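Local coordinates for beta-glucuronidase (uncultured Clostridium sp., PDB 6U7J), which hydrolyses beta-D-glucuronides to glucuronic acid and an aglycone, and as a gut microbial enzyme probably reactivates estrogens from their glucuronide conjugates, at residues Val358-Val363 with Val409-Ile414; Glu347-Ala352 with Gln401-His406. All blocks are in the same frame, centred on the assembly; numbering follows the deposited sequence.

Contact 1: Val358-Val363 with Val409-Ile414; sequences VVIDEV and VVMWSI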
loop_
_atom_site.group_PDB
_atom_site.type_symbol
_atom_site.label_atom_id
_atom_site.label_comp_id
_atom_site.label_asym_id
_atom_site.label_seq_id
_atom_site.Cartn_x
_atom_site.Cartn_y
_atom_site.Cartn_z
ATOM N N VAL B 358 -1.829 -21.801 26.904
ATOM C CA VAL B 358 -3.131 -22.340 27.278
ATOM C C VAL B 358 -4.055 -22.272 26.069
ATOM O O VAL B 358 -4.072 -21.274 25.347
ATOM C CB VAL B 358 -3.701 -21.564 28.479
ATOM C CG1 VAL B 358 -5.137 -21.912 28.708
ATOM C CG2 VAL B 358 -2.866 -21.858 29.727
ATOM N N VAL B 359 -4.821 -23.336 25.823
ATOM C CA VAL B 359 -5.554 -23.475 24.573
ATOM C C VAL B 359 -7.009 -23.810 24.878
ATOM O O VAL B 359 -7.301 -24.615 25.768
ATOM C CB VAL B 359 -4.896 -24.542 23.670
ATOM C CG1 VAL B 359 -5.717 -24.825 22.438
ATOM C CG2 VAL B 359 -3.504 -24.102 23.273
ATOM N N ILE B 360 -7.921 -23.150 24.173
ATOM C CA ILE B 360 -9.315 -23.563 24.095
ATOM C C ILE B 360 -9.455 -24.340 22.792
ATOM O O ILE B 360 -9.250 -23.785 21.708
ATOM C CB ILE B 360 -10.275 -22.360 24.142
ATOM C CG1 ILE B 360 -10.119 -21.561 25.434
ATOM C CG2 ILE B 360 -11.731 -22.814 24.014
ATOM C CD1 ILE B 360 -10.894 -20.233 25.405
ATOM N N ASP B 361 -9.784 -25.623 22.898
ATOM C CA ASP B 361 -9.852 -26.555 21.773
ATOM C C ASP B 361 -11.287 -26.670 21.256
ATOM O O ASP B 361 -12.202 -27.004 22.022
ATOM C CB ASP B 361 -9.344 -27.919 22.238
ATOM C CG ASP B 361 -8.622 -28.699 21.162
ATOM O OD1 ASP B 361 -8.713 -28.366 19.953
ATOM O OD2 ASP B 361 -7.980 -29.693 21.546
ATOM N N GLU B 362 -11.482 -26.432 19.952
ATOM C CA GLU B 362 -12.818 -26.221 19.396
ATOM C C GLU B 362 -13.107 -27.157 18.221
ATOM O O GLU B 362 -12.237 -27.381 17.373
ATOM C CB GLU B 362 -12.985 -24.760 18.948
ATOM C CG GLU B 362 -14.418 -24.359 18.590
ATOM C CD GLU B 362 -14.564 -22.856 18.331
ATOM O OE1 GLU B 362 -14.839 -22.106 19.305
ATOM O OE2 GLU B 362 -14.389 -22.426 17.158
ATOM N N VAL B 363 -14.337 -27.681 18.161
ATOM C CA VAL B 363 -14.770 -28.532 17.043
ATOM C C VAL B 363 -15.395 -27.677 15.942
ATOM O O VAL B 363 -15.868 -26.567 16.214
ATOM C CB VAL B 363 -15.752 -29.629 17.507
ATOM C CG1 VAL B 363 -15.036 -30.652 18.394
ATOM C CG2 VAL B 363 -16.981 -29.034 18.191
ATOM N N VAL B 409 -4.561 -28.069 26.713
ATOM C CA VAL B 409 -5.999 -27.909 26.540
ATOM C C VAL B 409 -6.678 -27.764 27.898
ATOM O O VAL B 409 -6.698 -28.707 28.691
ATOM C CB VAL B 409 -6.603 -29.074 25.760
ATOM C CG1 VAL B 409 -8.140 -28.986 25.727
ATOM C CG2 VAL B 409 -6.033 -29.083 24.365
ATOM N N VAL B 410 -7.254 -26.587 28.181
ATOM C CA VAL B 410 -7.938 -26.400 29.454
ATOM C C VAL B 410 -9.439 -26.283 29.298
ATOM O O VAL B 410 -10.150 -26.198 30.318
ATOM C CB VAL B 410 -7.381 -25.197 30.234
ATOM C CG1 VAL B 410 -5.859 -25.327 30.359
ATOM C CG2 VAL B 410 -7.800 -23.868 29.573
ATOM N N MET B 411 -9.959 -26.318 28.076
ATOM C CA MET B 411 -11.391 -26.145 27.902
ATOM C C MET B 411 -11.777 -26.591 26.497
ATOM O O MET B 411 -10.985 -26.458 25.562
ATOM C CB MET B 411 -11.794 -24.679 28.148
ATOM C CG MET B 411 -13.301 -24.413 28.098
ATOM S SD MET B 411 -13.815 -22.922 29.002
ATOM C CE MET B 411 -12.840 -21.666 28.180
ATOM N N TRP B 412 -12.988 -27.149 26.368
ATOM C CA TRP B 412 -13.539 -27.542 25.077
ATOM C C TRP B 412 -14.576 -26.512 24.670
ATOM O O TRP B 412 -15.469 -26.192 25.457
ATOM C CB TRP B 412 -14.213 -28.923 25.106
ATOM C CG TRP B 412 -13.380 -30.057 25.639
ATOM C CD1 TRP B 412 -13.570 -30.712 26.806
ATOM C CD2 TRP B 412 -12.252 -30.681 25.007
ATOM N NE1 TRP B 412 -12.619 -31.687 26.966
ATOM C CE2 TRP B 412 -11.795 -31.692 25.877
ATOM C CE3 TRP B 412 -11.572 -30.472 23.799
ATOM C CZ2 TRP B 412 -10.692 -32.496 25.586
ATOM C CZ3 TRP B 412 -10.474 -31.266 23.509
ATOM C CH2 TRP B 412 -10.047 -32.270 24.397
ATOM N N SER B 413 -14.475 -26.011 23.444
ATOM C CA SER B 413 -15.544 -25.221 22.864
ATOM C C SER B 413 -16.263 -26.091 21.849
ATOM O O SER B 413 -15.627 -26.638 20.945
ATOM C CB SER B 413 -15.024 -23.943 22.202
ATOM O OG SER B 413 -16.034 -23.387 21.387
ATOM N N ILE B 414 -17.582 -26.213 21.994
ATOM C CA ILE B 414 -18.341 -27.194 21.229
ATOM C C ILE B 414 -19.029 -26.592 20.024
ATOM O O ILE B 414 -19.609 -27.348 19.222
ATOM C CB ILE B 414 -19.389 -27.898 22.116
ATOM C CG1 ILE B 414 -20.393 -26.875 22.629
ATOM C CG2 ILE B 414 -18.696 -28.627 23.268
ATOM C CD1 ILE B 414 -21.673 -27.489 23.149
#

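Contact 2: Glu347-Ala352 with Gln401-His406; sequences EMMQMA and QRDKNH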
loop_
_atom_site.group_PDB
_atom_site.type_symbol
_atom_site.label_atom_id
_atom_site.label_comp_id
_atom_site.label_asym_id
_atom_site.label_seq_id
_atom_site.Cartn_x
_atom_site.Cartn_y
_atom_site.Cartn_z
ATOM N N GLU B 347 0.895 -30.960 15.702
ATOM C CA GLU B 347 2.162 -30.253 15.894
ATOM C C GLU B 347 1.962 -28.950 16.670
ATOM O O GLU B 347 2.753 -28.627 17.561
ATOM C CB GLU B 347 2.822 -29.966 14.538
ATOM C CG GLU B 347 3.424 -31.175 13.837
ATOM C CD GLU B 347 2.370 -32.081 13.227
ATOM O OE1 GLU B 347 1.193 -31.663 13.185
ATOM O OE2 GLU B 347 2.716 -33.209 12.800
ATOM N N MET B 348 0.900 -28.198 16.355
ATOM C CA MET B 348 0.616 -26.958 17.082
ATOM C C MET B 348 0.251 -27.247 18.539
ATOM O O MET B 348 0.685 -26.531 19.454
ATOM C CB MET B 348 -0.502 -26.179 16.370
ATOM C CG MET B 348 -0.725 -24.714 16.850
ATOM S SD MET B 348 0.767 -23.655 16.852
ATOM C CE MET B 348 0.060 -21.994 16.918
ATOM N N MET B 349 -0.520 -28.311 18.779
ATOM C CA MET B 349 -0.877 -28.680 20.149
ATOM C C MET B 349 0.348 -29.111 20.950
ATOM O O MET B 349 0.491 -28.753 22.132
ATOM C CB MET B 349 -1.933 -29.790 20.134
ATOM C CG MET B 349 -3.165 -29.447 19.311
ATOM S SD MET B 349 -3.931 -27.889 19.823
ATOM C CE MET B 349 -4.464 -28.371 21.449
ATOM N N GLN B 350 1.248 -29.879 20.331
ATOM C CA GLN B 350 2.494 -30.222 21.014
ATOM C C GLN B 350 3.323 -28.975 21.307
ATOM O O GLN B 350 3.896 -28.840 22.395
ATOM C CB GLN B 350 3.299 -31.221 20.182
ATOM C CG GLN B 350 2.634 -32.575 20.036
ATOM C CD GLN B 350 3.095 -33.310 18.790
ATOM O OE1 GLN B 350 4.053 -32.898 18.122
ATOM N NE2 GLN B 350 2.419 -34.405 18.468
ATOM N N MET B 351 3.398 -28.050 20.351
ATOM C CA MET B 351 4.137 -26.813 20.589
ATOM C C MET B 351 3.583 -26.066 21.804
ATOM O O MET B 351 4.341 -25.611 22.668
ATOM C CB MET B 351 4.092 -25.942 19.331
ATOM C CG MET B 351 5.109 -24.806 19.282
ATOM S SD MET B 351 5.373 -24.195 17.588
ATOM C CE MET B 351 5.215 -25.743 16.696
ATOM N N ALA B 352 2.255 -25.939 21.888
ATOM C CA ALA B 352 1.637 -25.274 23.030
ATOM C C ALA B 352 1.936 -26.014 24.331
ATOM O O ALA B 352 2.099 -25.388 25.386
ATOM C CB ALA B 352 0.129 -25.159 22.814
ATOM N N GLN B 401 -10.330 -38.027 21.849
ATOM C CA GLN B 401 -9.344 -39.101 21.775
ATOM C C GLN B 401 -7.986 -38.571 21.339
ATOM O O GLN B 401 -6.945 -39.030 21.827
ATOM C CB GLN B 401 -9.820 -40.201 20.821
ATOM C CG GLN B 401 -10.775 -41.206 21.465
ATOM C CD GLN B 401 -10.085 -42.066 22.503
ATOM O OE1 GLN B 401 -10.453 -42.046 23.677
ATOM N NE2 GLN B 401 -9.064 -42.812 22.082
ATOM N N ARG B 402 -7.970 -37.605 20.416
ATOM C CA ARG B 402 -6.692 -37.081 19.945
ATOM C C ARG B 402 -6.010 -36.204 20.994
ATOM O O ARG B 402 -4.792 -36.298 21.190
ATOM C CB ARG B 402 -6.889 -36.305 18.641
ATOM C CG ARG B 402 -5.590 -36.071 17.859
ATOM C CD ARG B 402 -5.776 -35.015 16.795
ATOM N NE ARG B 402 -5.855 -33.673 17.377
ATOM C CZ ARG B 402 -5.804 -32.544 16.677
ATOM N NH1 ARG B 402 -5.673 -32.575 15.341
ATOM N NH2 ARG B 402 -5.892 -31.377 17.313
ATOM N N ASP B 403 -6.760 -35.335 21.679
ATOM C CA ASP B 403 -6.132 -34.286 22.483
ATOM C C ASP B 403 -6.278 -34.462 23.999
ATOM O O ASP B 403 -5.816 -33.592 24.756
ATOM C CB ASP B 403 -6.684 -32.913 22.055
ATOM C CG ASP B 403 -6.272 -32.517 20.621
ATOM O OD1 ASP B 403 -5.581 -33.304 19.921
ATOM O OD2 ASP B 403 -6.658 -31.414 20.188
ATOM N N LYS B 404 -6.863 -35.572 24.470
ATOM C CA LYS B 404 -7.192 -35.711 25.893
ATOM C C LYS B 404 -5.966 -35.583 26.783
ATOM O O LYS B 404 -6.070 -35.105 27.917
ATOM C CB LYS B 404 -7.872 -37.058 26.152
ATOM C CG LYS B 404 -7.079 -38.257 25.642
ATOM C CD LYS B 404 -7.890 -39.533 25.667
ATOM C CE LYS B 404 -7.014 -40.714 25.278
ATOM N NZ LYS B 404 -7.768 -41.992 25.224
ATOM N N ASN B 405 -4.806 -36.005 26.302
ATOM C CA ASN B 405 -3.601 -36.020 27.118
ATOM C C ASN B 405 -2.794 -34.734 27.026
ATOM O O ASN B 405 -1.726 -34.640 27.640
ATOM C CB ASN B 405 -2.741 -37.217 26.721
ATOM C CG ASN B 405 -3.420 -38.535 27.049
ATOM O OD1 ASN B 405 -4.080 -38.651 28.083
ATOM N ND2 ASN B 405 -3.279 -39.524 26.171
ATOM N N HIS B 406 -3.278 -33.742 26.286
ATOM C CA HIS B 406 -2.586 -32.463 26.186
ATOM C C HIS B 406 -2.870 -31.588 27.413
ATOM O O HIS B 406 -4.002 -31.132 27.606
ATOM C CB HIS B 406 -3.007 -31.733 24.911
ATOM C CG HIS B 406 -2.367 -32.265 23.657
ATOM N ND1 HIS B 406 -1.003 -32.426 23.525
ATOM C CD2 HIS B 406 -2.905 -32.639 22.469
ATOM C CE1 HIS B 406 -0.729 -32.892 22.318
ATOM N NE2 HIS B 406 -1.866 -33.027 21.656
#

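Contact 1: Val358-Val363 with Val409-Ile414
Val359 and Val409 begin the pairing of two neighbouring parallel strands of the TIM barrel; Glu362 and Ser413 form the last bridge, followed by the bond of Val363 N. Four backbone bonds zip the strands together. Val410 N binds Val359 O, Asp361 N binds Met411 O at 3.0 Å, Ser413 N binds Asp361 O at 2.9 Å, and Val363 N binds Ser413 O. Side chains then divide between the two faces. On the face of Ile360 and Glu362, Ile360 CD1 lies beside Met411 CE at 3.7 Å, and Ser413 OG donates to Glu362 OE1 at 2.7 Å, reaching the anti side of that oxygen. Ser413 OG stands anti to its own backbone N (chi1 166°), which turns it across to the carboxylate. On the other face the Asp361 side chain runs alongside the Trp412 ring, OD2 being 3.5 Å from CZ3, while Val409 CG1 covers one ring face near its rim. At the start of the pair Val358 CG1 presses tightly on Val410 CG2, at 3.4 Å. Further out, Arg338 and His341 grip Glu362, and Asp440 takes Trp412 NE1. The Glu362 carboxylate is thus pinned from several directions, which probably stabilises its negative charge inside the barrel.

Contact 2: Glu347-Ala352 with Gln401-His406
Two neighbouring helices on the outside of the TIM barrel meet here: Met349, on helix 346-355, lies against Arg402, Asp403 and His406, where helix 386-403 runs out into a type I turn. The central touch is a CH-pi contact. Met349 CB sits over one face of the His406 imidazole, 3.9 Å from the ring centroid and displaced toward the rim, with His406 NE2 its nearest ring atom at 3.6 Å. Gln350 meets the same ring differently, its CG lying at the edge, 4.1 Å from CE1. Beyond CB the Met349 chain bends twice (chi2 -55°, chi3 -66°), curling its end past the acidic group, where CE comes within 4.0 Å of Asp403 OD2. Its CG meanwhile approaches Arg402 NH2 obliquely, at 3.9 Å.

The charged groups that Met349 touches are tied to one another. Arg402 grips Asp403 side-on, NE to OD1 at 2.6 Å and NH2 to OD2 at 3.0 Å; the second bond uses the syn lone pair of OD2 and lies close to the guanidinium plane. Arg402 NH1 is spent on the carbonyl of Tyr344, just ahead of helix 346-355, which ties this guanidinium to the neighbouring helix. In the turn His406 N bonds back to Asp403 O at 3.0 Å, and Asp403 CB lies in plane at the edge of the imidazole. His406 ND1 is hydrogen-bonded to Asp353 OD2, which limits rotation of the ring against Met349 CB. The CG and CE carbons of Met349 thus lie against an ion pair in which one guanidinium stands beside two acids, since Asp361 of strand 358-362 presses on Asp403 OD2. Arg402 would favour the ionised form of Asp403, whereas the close Asp361 would probably raise the pKa of one of the two acids.

How the contacts relate
Both contacts are buried in the TIM barrel domain, but at different depths: contact 1 joins two strands of the barrel wall, whereas contact 2 joins the helices that cover it, with Gln350 and His406 partly exposed. Their segments alternate along the chain, consistent with the alternating helices and strands of a TIM barrel. Backbone bonds dominate the strand pair; the CH-pi contact and the packing of methionine carbons on polar and charged side chains carry contact 2. The layers interlock where Met349 CE packs 3.4 Å from Val409 CG2 and Ala352 rests on Val359. In addition, Asp361 OD2 of contact 1 lies 2.6 Å from Asp403 OD2 of contact 2, so close that the two carboxyl groups may share a proton.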